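Local coordinates for putative exported protein (Bordetella pertussis Tohama I, PDB 2PFY) that binds pyroglutamic acid as an extracytoplasmic solute receptor, probably delivering it to a tripartite ATP-independent periplasmic (TRAP) transporter, at residues S3-A8 with K38-S43; N72-F77 with A104-K109; S81-A86 with A278-D283; T182-G187 with E250-L255. All blocks are in the same frame, centred on the assembly; numbering follows the deposited sequence.

Contact 1 (S3-A8 with K38-S43)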
loop_
_atom_site.group_PDB
_atom_site.type_symbol
_atom_site.label_atom_id
_atom_site.label_comp_id
_atom_site.label_asym_id
_atom_site.label_seq_id
_atom_site.Cartn_x
_atom_site.Cartn_y
_atom_site.Cartn_z
ATOM N N SER A 3 20.204 3.296 -18.554
ATOM C CA SER A 3 19.962 2.384 -17.428
ATOM C C SER A 3 19.394 3.161 -16.259
ATOM O O SER A 3 19.971 4.182 -15.854
ATOM C CB SER A 3 21.260 1.735 -16.938
ATOM O OG SER A 3 22.037 1.322 -18.030
ATOM N N TRP A 4 18.316 2.640 -15.678
ATOM C CA TRP A 4 17.647 3.198 -14.502
ATOM C C TRP A 4 17.763 2.165 -13.398
ATOM O O TRP A 4 17.632 0.959 -13.667
ATOM C CB TRP A 4 16.163 3.077 -14.742
ATOM C CG TRP A 4 15.292 4.147 -15.023
ATOM C CD1 TRP A 4 13.903 4.131 -14.833
ATOM C CD2 TRP A 4 15.584 5.350 -15.607
ATOM N NE1 TRP A 4 13.363 5.289 -15.219
ATOM C CE2 TRP A 4 14.375 6.058 -15.721
ATOM C CE3 TRP A 4 16.748 5.940 -16.035
ATOM C CZ2 TRP A 4 14.320 7.308 -16.238
ATOM C CZ3 TRP A 4 16.676 7.131 -16.523
ATOM C CH2 TRP A 4 15.483 7.821 -16.629
ATOM N N THR A 5 17.841 2.619 -12.153
ATOM C CA THR A 5 17.682 1.718 -11.023
ATOM C C THR A 5 16.354 2.012 -10.354
ATOM O O THR A 5 15.969 3.171 -10.167
ATOM C CB THR A 5 18.829 1.886 -9.985
ATOM O OG1 THR A 5 20.075 1.571 -10.637
ATOM C CG2 THR A 5 18.630 0.909 -8.777
HETATM N N MSE A 6 15.638 0.947 -10.023
HETATM C CA MSE A 6 14.365 1.077 -9.380
HETATM C C MSE A 6 14.413 0.439 -7.988
HETATM O O MSE A 6 15.014 -0.626 -7.799
HETATM C CB MSE A 6 13.284 0.391 -10.227
HETATM C CG MSE A 6 11.871 0.435 -9.622
HETATM SE SE MSE A 6 10.551 -0.212 -10.948
HETATM C CE MSE A 6 10.688 0.964 -12.379
ATOM N N THR A 7 13.742 1.075 -7.036
ATOM C CA THR A 7 13.544 0.444 -5.728
ATOM C C THR A 7 12.116 -0.101 -5.698
ATOM O O THR A 7 11.176 0.544 -6.182
ATOM C CB THR A 7 13.821 1.421 -4.545
ATOM O OG1 THR A 7 13.591 0.745 -3.288
ATOM C CG2 THR A 7 12.884 2.670 -4.618
ATOM N N ALA A 8 11.953 -1.287 -5.127
ATOM C CA ALA A 8 10.635 -1.854 -4.822
ATOM C C ALA A 8 10.628 -2.250 -3.361
ATOM O O ALA A 8 11.640 -2.733 -2.802
ATOM C CB ALA A 8 10.340 -3.069 -5.700
ATOM N N LYS A 38 16.537 -1.778 -13.728
ATOM C CA LYS A 38 16.945 -2.881 -12.853
ATOM C C LYS A 38 16.296 -2.671 -11.483
ATOM O O LYS A 38 16.470 -1.634 -10.863
ATOM C CB LYS A 38 18.474 -2.947 -12.730
ATOM C CG LYS A 38 19.226 -2.848 -14.052
ATOM C CD LYS A 38 19.838 -1.381 -14.265
ATOM C CE LYS A 38 19.700 -0.893 -15.675
ATOM N NZ LYS A 38 20.684 -1.514 -16.658
ATOM N N VAL A 39 15.538 -3.665 -11.033
ATOM C CA VAL A 39 14.741 -3.562 -9.817
ATOM C C VAL A 39 15.523 -4.186 -8.652
ATOM O O VAL A 39 16.023 -5.326 -8.748
ATOM C CB VAL A 39 13.381 -4.291 -9.965
ATOM C CG1 VAL A 39 12.622 -4.268 -8.638
ATOM C CG2 VAL A 39 12.529 -3.660 -11.120
ATOM N N GLN A 40 15.654 -3.422 -7.583
ATOM C CA GLN A 40 16.183 -3.928 -6.322
ATOM C C GLN A 40 15.050 -3.913 -5.335
ATOM O O GLN A 40 14.584 -2.853 -4.910
ATOM C CB GLN A 40 17.369 -3.079 -5.833
ATOM C CG GLN A 40 18.481 -3.103 -6.897
ATOM C CD GLN A 40 19.796 -2.604 -6.400
ATOM O OE1 GLN A 40 20.217 -2.986 -5.321
ATOM N NE2 GLN A 40 20.473 -1.750 -7.188
ATOM N N SER A 41 14.608 -5.106 -4.959
ATOM C CA SER A 41 13.380 -5.198 -4.205
ATOM C C SER A 41 13.671 -5.362 -2.702
ATOM O O SER A 41 14.835 -5.252 -2.246
ATOM C CB SER A 41 12.576 -6.375 -4.728
ATOM O OG SER A 41 13.309 -7.537 -4.435
ATOM N N ASN A 42 12.608 -5.667 -1.957
ATOM C CA ASN A 42 12.662 -5.870 -0.510
ATOM C C ASN A 42 13.261 -4.692 0.273
ATOM O O ASN A 42 13.869 -4.893 1.350
ATOM C CB ASN A 42 13.410 -7.159 -0.183
ATOM C CG ASN A 42 13.068 -7.679 1.225
ATOM O OD1 ASN A 42 11.916 -7.611 1.670
ATOM N ND2 ASN A 42 14.078 -8.183 1.926
ATOM N N SER A 43 13.074 -3.468 -0.247
ATOM C CA SER A 43 13.493 -2.258 0.464
ATOM C C SER A 43 14.993 -2.275 0.834
ATOM O O SER A 43 15.431 -1.601 1.785
ATOM C CB SER A 43 12.632 -2.045 1.731
ATOM O OG SER A 43 11.266 -1.822 1.418
HETATM O O HOH W 1 14.880 -1.387 -2.516
#
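M6 and V39 are paired across two parallel strands, their side chains side by side on one face, and a ladder of backbone hydrogen bonds joins the two strands. K38 N donates to W4 O, M6 N to K38 O, Q40 N to M6 O (2.9 Å, 175°) and A8 N to Q40 O, alternating as in any parallel pair. Where the strands end, S43 N turns back to A8 O at 3.0 Å.

One water bridges T7 OG1 (2.6 Å) and Q40 O (2.8 Å).

Among the apolar contacts, SE of selenomethionine M6 lies 4.0 Å from V39 CG2, while V39 CG1, anti to the backbone N (chi1 175°), is led to A8 CB at 3.9 Å; the beta-branched valine suits the extended chain. On the other face T5 CG2 lies 3.6 Å from Q40 NE2.

At the start of the paired segments K38 bends back so that CD and CE pass over W4 O and the chain reaches S3, yet its ammonium pairs with E36.

The ladder carries the join between edge strand 35-40 and its neighbour 2-7 in this beta-alpha-beta unit, with greasy side chains turned to helix 15-30 and polar ones to the other face.

Contact 2 (N72-F77 with A104-K109)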
loop_
_atom_site.group_PDB
_atom_site.type_symbol
_atom_site.label_atom_id
_atom_site.label_comp_id
_atom_site.label_asym_id
_atom_site.label_seq_id
_atom_site.Cartn_x
_atom_site.Cartn_y
_atom_site.Cartn_z
ATOM N N ASN A 72 1.502 11.807 5.833
ATOM C CA ASN A 72 1.866 12.839 6.802
ATOM C C ASN A 72 2.115 14.181 6.103
ATOM O O ASN A 72 1.626 15.221 6.543
ATOM C CB ASN A 72 3.086 12.405 7.610
ATOM C CG ASN A 72 2.886 12.573 9.104
ATOM O OD1 ASN A 72 2.333 13.582 9.563
ATOM N ND2 ASN A 72 3.354 11.593 9.879
ATOM N N GLU A 73 2.827 14.138 4.984
ATOM C CA GLU A 73 3.149 15.332 4.208
ATOM C C GLU A 73 1.970 15.925 3.421
ATOM O O GLU A 73 1.870 17.146 3.267
ATOM C CB GLU A 73 4.329 15.042 3.273
ATOM C CG GLU A 73 5.677 14.897 4.000
ATOM C CD GLU A 73 5.804 13.615 4.826
ATOM O OE1 GLU A 73 5.286 12.548 4.393
ATOM O OE2 GLU A 73 6.430 13.673 5.911
ATOM N N ASP A 74 1.078 15.080 2.922
ATOM C CA ASP A 74 -0.044 15.560 2.131
ATOM C C ASP A 74 -1.202 14.584 2.267
ATOM O O ASP A 74 -1.104 13.454 1.798
ATOM C CB ASP A 74 0.373 15.752 0.662
ATOM C CG ASP A 74 -0.753 16.288 -0.214
ATOM O OD1 ASP A 74 -1.931 16.165 0.173
ATOM O OD2 ASP A 74 -0.469 16.835 -1.305
ATOM N N PRO A 75 -2.324 15.036 2.879
ATOM C CA PRO A 75 -3.438 14.167 3.276
ATOM C C PRO A 75 -4.117 13.413 2.143
ATOM O O PRO A 75 -4.681 12.356 2.377
ATOM C CB PRO A 75 -4.451 15.146 3.906
ATOM C CG PRO A 75 -3.663 16.357 4.259
ATOM C CD PRO A 75 -2.585 16.453 3.230
ATOM N N LEU A 76 -4.088 13.955 0.934
ATOM C CA LEU A 76 -4.727 13.286 -0.189
ATOM C C LEU A 76 -4.103 11.894 -0.431
ATOM O O LEU A 76 -4.726 11.044 -1.083
ATOM C CB LEU A 76 -4.621 14.122 -1.475
ATOM C CG LEU A 76 -5.188 15.558 -1.428
ATOM C CD1 LEU A 76 -4.974 16.319 -2.772
ATOM C CD2 LEU A 76 -6.660 15.564 -1.024
ATOM N N PHE A 77 -2.881 11.695 0.070
ATOM C CA PHE A 77 -2.133 10.434 -0.187
ATOM C C PHE A 77 -2.542 9.290 0.777
ATOM O O PHE A 77 -2.097 8.136 0.630
ATOM C CB PHE A 77 -0.615 10.685 -0.157
ATOM C CG PHE A 77 -0.086 11.420 -1.388
ATOM C CD1 PHE A 77 0.471 10.719 -2.438
ATOM C CD2 PHE A 77 -0.162 12.821 -1.489
ATOM C CE1 PHE A 77 0.957 11.373 -3.585
ATOM C CE2 PHE A 77 0.314 13.486 -2.639
ATOM C CZ PHE A 77 0.881 12.760 -3.680
ATOM N N ALA A 104 -1.235 12.938 -8.998
ATOM C CA ALA A 104 -0.333 13.137 -10.115
ATOM C C ALA A 104 0.050 14.616 -10.192
ATOM O O ALA A 104 1.213 14.977 -10.481
ATOM C CB ALA A 104 -0.996 12.632 -11.428
ATOM N N GLN A 105 -0.928 15.468 -9.882
ATOM C CA GLN A 105 -0.685 16.889 -9.850
ATOM C C GLN A 105 0.162 17.292 -8.666
ATOM O O GLN A 105 1.135 18.026 -8.844
ATOM C CB GLN A 105 -2.000 17.673 -9.938
ATOM C CG GLN A 105 -2.566 17.656 -11.376
ATOM C CD GLN A 105 -1.470 17.737 -12.486
ATOM O OE1 GLN A 105 -0.671 18.700 -12.548
ATOM N NE2 GLN A 105 -1.440 16.720 -13.363
ATOM N N ARG A 106 -0.147 16.760 -7.484
ATOM C CA ARG A 106 0.665 17.049 -6.284
ATOM C C ARG A 106 2.100 16.555 -6.448
ATOM O O ARG A 106 3.039 17.205 -5.973
ATOM C CB ARG A 106 0.046 16.488 -4.990
ATOM C CG ARG A 106 -1.324 17.101 -4.581
ATOM C CD ARG A 106 -1.210 18.517 -3.949
ATOM N NE ARG A 106 -2.531 19.121 -3.707
ATOM C CZ ARG A 106 -3.167 19.153 -2.535
ATOM N NH1 ARG A 106 -2.639 18.613 -1.444
ATOM N NH2 ARG A 106 -4.360 19.712 -2.454
ATOM N N LEU A 107 2.275 15.409 -7.103
ATOM C CA LEU A 107 3.624 14.889 -7.342
ATOM C C LEU A 107 4.406 15.696 -8.390
ATOM O O LEU A 107 5.603 15.929 -8.241
ATOM C CB LEU A 107 3.572 13.415 -7.754
ATOM C CG LEU A 107 3.174 12.407 -6.658
ATOM C CD1 LEU A 107 2.934 11.085 -7.345
ATOM C CD2 LEU A 107 4.211 12.273 -5.525
ATOM N N ASP A 108 3.720 16.106 -9.449
ATOM C CA ASP A 108 4.370 16.890 -10.509
ATOM C C ASP A 108 5.003 18.177 -9.927
ATOM O O ASP A 108 6.127 18.537 -10.284
ATOM C CB ASP A 108 3.362 17.194 -11.627
ATOM C CG ASP A 108 3.932 18.093 -12.706
ATOM O OD1 ASP A 108 4.694 17.597 -13.545
ATOM O OD2 ASP A 108 3.594 19.289 -12.721
ATOM N N LYS A 109 4.295 18.837 -9.011
ATOM C CA LYS A 109 4.800 20.037 -8.340
ATOM C C LYS A 109 6.065 19.733 -7.529
ATOM O O LYS A 109 6.827 20.631 -7.193
ATOM C CB LYS A 109 3.722 20.651 -7.436
ATOM C CG LYS A 109 2.627 21.397 -8.190
ATOM C CD LYS A 109 1.307 21.414 -7.396
ATOM C CE LYS A 109 0.063 21.334 -8.333
ATOM N NZ LYS A 109 -1.111 20.534 -7.762
#
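An Asx turn opens the short 3-10 segment 75-77 and presents D74 to R106 on helix 89-108, in the lobe built on the five-stranded sheet of this periplasmic binding protein. D74 OD1 accepts from L76 N at 3.2 Å, which fixes the carboxylate at the start of the turn; a backbone bond from F77 N to D74 O follows, in the 3-10 turn. The other oxygen, OD2, takes the salt bridge from R106 NH1 at 2.8 Å. It is approached on its syn side, though 30° out of the carboxylate plane, while the oxygen itself lies in the plane of the guanidinium. D74 CG stands anti to the backbone N (chi1 -179°), which carries the carboxylate across to the helix.

Aspartate is short enough to serve both the turn and the bridge, whereas arginine, long and flat, can also offer a face to a hydrocarbon. R106 uses its second amino group, NH2, for D291, so the cation is held between two acids.

Deeper in, F77 turns its ring edge to the helix: CE2 lies 3.8 Å from R106 CB, and CZ is 3.8 Å from L107 CG. F210 of strand 208-214 touches both F77 and L107, continuing the apolar layer toward the sheet. Over one face of the guanidinium, the methyl CD1 of L76 sits at its centre, 3.4 Å from R106 CZ.

Contact 3 (S81-A86 with A278-D283)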
loop_
_atom_site.group_PDB
_atom_site.type_symbol
_atom_site.label_atom_id
_atom_site.label_comp_id
_atom_site.label_asym_id
_atom_site.label_seq_id
_atom_site.Cartn_x
_atom_site.Cartn_y
_atom_site.Cartn_z
ATOM N N SER A 81 -6.660 4.783 3.106
ATOM C CA SER A 81 -6.490 4.108 4.388
ATOM C C SER A 81 -7.561 4.460 5.437
ATOM O O SER A 81 -7.433 4.077 6.598
ATOM C CB SER A 81 -5.082 4.344 4.947
ATOM O OG SER A 81 -4.090 3.867 4.035
ATOM N N VAL A 82 -8.595 5.201 5.039
ATOM C CA VAL A 82 -9.715 5.498 5.947
ATOM C C VAL A 82 -10.600 4.250 6.107
ATOM O O VAL A 82 -11.146 3.772 5.116
ATOM C CB VAL A 82 -10.596 6.669 5.436
ATOM C CG1 VAL A 82 -11.875 6.817 6.334
ATOM C CG2 VAL A 82 -9.790 7.985 5.333
ATOM N N PRO A 83 -10.705 3.698 7.333
ATOM C CA PRO A 83 -11.470 2.456 7.493
ATOM C C PRO A 83 -12.901 2.531 6.990
ATOM O O PRO A 83 -13.622 3.517 7.247
ATOM C CB PRO A 83 -11.383 2.159 8.997
ATOM C CG PRO A 83 -10.069 2.830 9.434
ATOM C CD PRO A 83 -10.054 4.115 8.595
ATOM N N PHE A 84 -13.270 1.523 6.212
ATOM C CA PHE A 84 -14.622 1.319 5.711
ATOM C C PHE A 84 -15.189 2.380 4.748
ATOM O O PHE A 84 -16.367 2.319 4.358
ATOM C CB PHE A 84 -15.558 0.964 6.869
ATOM C CG PHE A 84 -15.133 -0.267 7.563
ATOM C CD1 PHE A 84 -15.290 -1.497 6.953
ATOM C CD2 PHE A 84 -14.447 -0.198 8.766
ATOM C CE1 PHE A 84 -14.844 -2.662 7.569
ATOM C CE2 PHE A 84 -13.991 -1.363 9.396
ATOM C CZ PHE A 84 -14.200 -2.593 8.805
ATOM N N LEU A 85 -14.354 3.332 4.341
ATOM C CA LEU A 85 -14.751 4.256 3.288
ATOM C C LEU A 85 -14.874 3.555 1.930
ATOM O O LEU A 85 -15.800 3.811 1.147
ATOM C CB LEU A 85 -13.755 5.421 3.224
ATOM C CG LEU A 85 -13.946 6.453 2.094
ATOM C CD1 LEU A 85 -15.207 7.305 2.262
ATOM C CD2 LEU A 85 -12.743 7.345 1.989
ATOM N N ALA A 86 -13.933 2.659 1.631
ATOM C CA ALA A 86 -13.936 1.958 0.347
ATOM C C ALA A 86 -13.336 0.555 0.537
ATOM O O ALA A 86 -12.163 0.324 0.244
ATOM C CB ALA A 86 -13.147 2.745 -0.685
ATOM N N ALA A 278 -15.648 6.582 10.700
ATOM C CA ALA A 278 -16.413 7.841 10.746
ATOM C C ALA A 278 -15.582 8.998 11.322
ATOM O O ALA A 278 -15.531 10.081 10.735
ATOM C CB ALA A 278 -17.733 7.660 11.541
ATOM N N THR A 279 -14.921 8.761 12.451
ATOM C CA THR A 279 -14.024 9.757 13.042
ATOM C C THR A 279 -12.905 10.153 12.070
ATOM O O THR A 279 -12.651 11.340 11.835
ATOM C CB THR A 279 -13.387 9.202 14.326
ATOM O OG1 THR A 279 -14.417 8.806 15.226
ATOM C CG2 THR A 279 -12.496 10.208 14.998
HETATM N N MSE A 280 -12.242 9.148 11.492
HETATM C CA MSE A 280 -11.084 9.425 10.657
HETATM C C MSE A 280 -11.409 10.185 9.371
HETATM O O MSE A 280 -10.617 11.039 8.967
HETATM C CB MSE A 280 -10.271 8.150 10.385
HETATM C CG MSE A 280 -9.587 7.613 11.633
HETATM SE SE MSE A 280 -8.446 6.053 11.243
HETATM C CE MSE A 280 -7.162 6.960 9.970
ATOM N N VAL A 281 -12.549 9.901 8.738
ATOM C CA VAL A 281 -12.915 10.605 7.503
ATOM C C VAL A 281 -13.293 12.071 7.811
ATOM O O VAL A 281 -13.109 12.966 6.971
ATOM C CB VAL A 281 -14.013 9.873 6.690
ATOM C CG1 VAL A 281 -15.397 10.002 7.328
ATOM C CG2 VAL A 281 -14.049 10.360 5.247
ATOM N N SER A 282 -13.809 12.288 9.021
ATOM C CA SER A 282 -14.099 13.625 9.526
ATOM C C SER A 282 -12.776 14.361 9.795
ATOM O O SER A 282 -12.561 15.462 9.268
ATOM C CB SER A 282 -15.029 13.547 10.761
ATOM O OG SER A 282 -14.923 14.684 11.610
ATOM N N ASP A 283 -11.898 13.743 10.588
ATOM C CA ASP A 283 -10.540 14.234 10.848
ATOM C C ASP A 283 -9.817 14.551 9.543
ATOM O O ASP A 283 -9.112 15.567 9.444
ATOM C CB ASP A 283 -9.716 13.162 11.578
ATOM C CG ASP A 283 -9.992 13.100 13.073
ATOM O OD1 ASP A 283 -10.628 14.032 13.586
ATOM O OD2 ASP A 283 -9.555 12.120 13.734
#
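Selenomethionine M280 reaches from helix 267-287 to the ring of P83, and its course shows how this largely apolar contact is made. CB leaves the helix toward the loop 81-86. CG follows, anti to the carbonyl carbon (chi1 -68°), and the chain runs on extended to SE. The selenium is the atom that does the touching: it lies 3.7 Å from P83 CD and 4.0 Å from P83 CG, so it meets the edge of the pyrrolidine ring formed by those two carbons, the two side chains crossing at about a right angle. At SE the chain bends (chi3 61°), and the terminal methyl CE comes to 4.4 Å from S81 O, a loose approach that ends the path. The long, flexible side chain of methionine, here with selenium in place of sulfur, can fit itself to a rigid proline.

One residue on, V281 makes the second join. Its CB meets V82 CG1 at 3.7 Å, and its CG2 comes to 4.4 Å from L85 CD1. The two valines, compact and branched, let the loop and the helix come close, with the CA atoms of V82 and V281 6.2 Å apart.

Packing alone holds these two segments together, while the loop's polar bonds go to other parts: L85 O accepts from Y299 OH of helix 290-300, and F84 bonds through its backbone to A204. M280 also touches S148 and L155 of helix 147-155, so its side chain lies where loop 81-86, helix 267-287 and helix 147-155 come together.

Contact 4 (T182-G187 with E250-L255). With PCA (pyroglutamic acid), chain E.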
loop_
_atom_site.group_PDB
_atom_site.type_symbol
_atom_site.label_atom_id
_atom_site.label_comp_id
_atom_site.label_asym_id
_atom_site.label_seq_id
_atom_site.Cartn_x
_atom_site.Cartn_y
_atom_site.Cartn_z
ATOM N N THR A 182 -2.856 -5.923 8.190
ATOM C CA THR A 182 -2.213 -6.010 6.868
ATOM C C THR A 182 -3.002 -6.988 6.018
ATOM O O THR A 182 -3.887 -7.688 6.546
ATOM C CB THR A 182 -0.679 -6.383 6.946
ATOM O OG1 THR A 182 -0.063 -6.166 5.668
ATOM C CG2 THR A 182 -0.405 -7.861 7.410
ATOM N N SER A 183 -2.666 -7.057 4.723
ATOM C CA SER A 183 -3.363 -7.915 3.788
ATOM C C SER A 183 -2.957 -9.372 3.993
ATOM O O SER A 183 -1.896 -9.681 4.627
ATOM C CB SER A 183 -3.011 -7.531 2.342
ATOM O OG SER A 183 -1.611 -7.714 2.173
ATOM N N PRO A 184 -3.756 -10.277 3.415
ATOM C CA PRO A 184 -3.308 -11.669 3.323
ATOM C C PRO A 184 -2.069 -11.827 2.417
ATOM O O PRO A 184 -1.357 -12.821 2.544
ATOM C CB PRO A 184 -4.534 -12.411 2.763
ATOM C CG PRO A 184 -5.336 -11.327 1.995
ATOM C CD PRO A 184 -5.120 -10.087 2.869
ATOM N N ALA A 185 -1.773 -10.844 1.548
ATOM C CA ALA A 185 -0.550 -10.942 0.723
ATOM C C ALA A 185 0.712 -10.870 1.584
ATOM O O ALA A 185 1.639 -11.663 1.411
ATOM C CB ALA A 185 -0.511 -9.845 -0.343
ATOM N N THR A 186 0.748 -9.891 2.494
ATOM C CA THR A 186 1.868 -9.765 3.454
ATOM C C THR A 186 1.887 -10.980 4.385
ATOM O O THR A 186 2.959 -11.491 4.739
ATOM C CB THR A 186 1.752 -8.462 4.240
ATOM O OG1 THR A 186 2.011 -7.370 3.338
ATOM C CG2 THR A 186 2.773 -8.403 5.414
ATOM N N GLY A 187 0.703 -11.442 4.778
ATOM C CA GLY A 187 0.601 -12.669 5.576
ATOM C C GLY A 187 1.296 -13.869 4.911
ATOM O O GLY A 187 2.025 -14.627 5.563
ATOM N N GLU A 250 -7.101 -16.848 -2.703
ATOM C CA GLU A 250 -6.021 -17.853 -2.660
ATOM C C GLU A 250 -5.047 -17.571 -1.543
ATOM O O GLU A 250 -4.529 -18.513 -0.899
ATOM C CB GLU A 250 -5.193 -17.958 -3.944
ATOM C CG GLU A 250 -5.795 -17.337 -5.146
ATOM C CD GLU A 250 -5.515 -18.117 -6.434
ATOM O OE1 GLU A 250 -4.399 -18.703 -6.552
ATOM O OE2 GLU A 250 -6.420 -18.143 -7.309
ATOM N N LEU A 251 -4.749 -16.283 -1.340
ATOM C CA LEU A 251 -3.836 -15.894 -0.260
ATOM C C LEU A 251 -4.467 -16.166 1.114
ATOM O O LEU A 251 -3.814 -16.639 2.017
ATOM C CB LEU A 251 -3.440 -14.407 -0.411
ATOM C CG LEU A 251 -2.590 -14.158 -1.677
ATOM C CD1 LEU A 251 -2.507 -12.624 -1.953
ATOM C CD2 LEU A 251 -1.183 -14.714 -1.580
ATOM N N THR A 252 -5.745 -15.867 1.248
ATOM C CA THR A 252 -6.473 -16.115 2.503
ATOM C C THR A 252 -6.555 -17.625 2.770
ATOM O O THR A 252 -6.281 -18.061 3.890
ATOM C CB THR A 252 -7.867 -15.490 2.437
ATOM O OG1 THR A 252 -7.699 -14.126 2.065
ATOM C CG2 THR A 252 -8.583 -15.537 3.821
ATOM N N ASP A 253 -6.860 -18.417 1.736
ATOM C CA ASP A 253 -6.875 -19.902 1.875
ATOM C C ASP A 253 -5.499 -20.406 2.309
ATOM O O ASP A 253 -5.404 -21.352 3.106
ATOM C CB ASP A 253 -7.265 -20.598 0.565
ATOM C CG ASP A 253 -8.712 -20.317 0.122
ATOM O OD1 ASP A 253 -9.629 -20.118 0.953
ATOM O OD2 ASP A 253 -8.957 -20.336 -1.108
ATOM N N THR A 254 -4.429 -19.772 1.799
ATOM C CA THR A 254 -3.064 -20.156 2.171
ATOM C C THR A 254 -2.787 -20.015 3.684
ATOM O O THR A 254 -2.134 -20.888 4.280
ATOM C CB THR A 254 -1.992 -19.400 1.328
ATOM O OG1 THR A 254 -2.177 -19.716 -0.050
ATOM C CG2 THR A 254 -0.546 -19.817 1.733
ATOM N N LEU A 255 -3.246 -18.915 4.280
ATOM C CA LEU A 255 -3.106 -18.690 5.721
ATOM C C LEU A 255 -3.749 -19.860 6.481
ATOM O O LEU A 255 -3.124 -20.415 7.380
ATOM C CB LEU A 255 -3.825 -17.378 6.111
ATOM C CG LEU A 255 -3.299 -16.091 5.426
ATOM C CD1 LEU A 255 -4.125 -14.925 5.916
ATOM C CD2 LEU A 255 -1.770 -15.835 5.703
HETATM N N PCA E . 1.090 -4.816 3.225
HETATM C CA PCA E . 1.887 -3.593 3.479
HETATM C CB PCA E . 0.992 -2.381 3.393
HETATM C CG PCA E . -0.395 -2.900 3.158
HETATM C CD PCA E . -0.249 -4.381 3.037
HETATM O OE PCA E . -1.169 -5.142 2.755
HETATM C C PCA E . 2.539 -3.665 4.845
HETATM O O PCA E . 3.441 -2.903 5.214
HETATM O OXT PCA E . 2.154 -4.522 5.619
#
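The pyroglutamate pocket borders this contact, where the N-terminus of helix 184-189 meets both the ligand and helix 223-257. S183 is the N-cap: its OG, between the backbone N and carbonyl carbon (chi1 61°), accepts from T186 N at 3.2 Å, with a weaker bond from A185 N, and still donates to the lactam oxygen OE of the ligand at 2.7 Å. S183 N reaches the same oxygen, giving it two donors at a helix start that may favour its partial charge. T186 OG1 takes the ring N-H at 2.7 Å (173°), and T182 OG1 donates to the carboxylate oxygen OXT. S183 and T186 thus satisfy the lactam C=O and N-H.

Behind the pocket the packing is mostly apolar. P184, rigid in the first turn, lays CB 3.9 Å from L251 CB, and its CG lies 3.7 Å from T252 OG1, a hydroxyl bonded to T248 O. L251 CD1 touches A185 CB at 3.8 Å. L255 CD2 comes to 3.7 Å from G187 C, where no side chain intervenes.

T182 ends the edge strand leading into helix 184-189. Y199 of strand 198-201 touches P184, T252 and L255, and Y126 of strand 124-127 touches L255, so both helices pack against this sheet.

How the contacts relate
Only contact 4 holds residues of the pyroglutamate pocket; R48, T165 and R143 supply further hydrogen bonds to the ligand from other parts of the chain. Contact 3 comes near it through S81, whose side chain is about 8 Å from the ligand, and contact 1 through S43 at about 9 Å, while F77 of contact 2 stays about 14 Å away. Contacts 2 and 3 share the loop between strand 62-66 and helix 89-108, with centres 19 Å apart, and their segments alternate along the chain. Contacts 1 and 3 lie on opposite sides of the chain's centre, 33 Å apart between centres, as do contacts 2 and 4 at 30 Å.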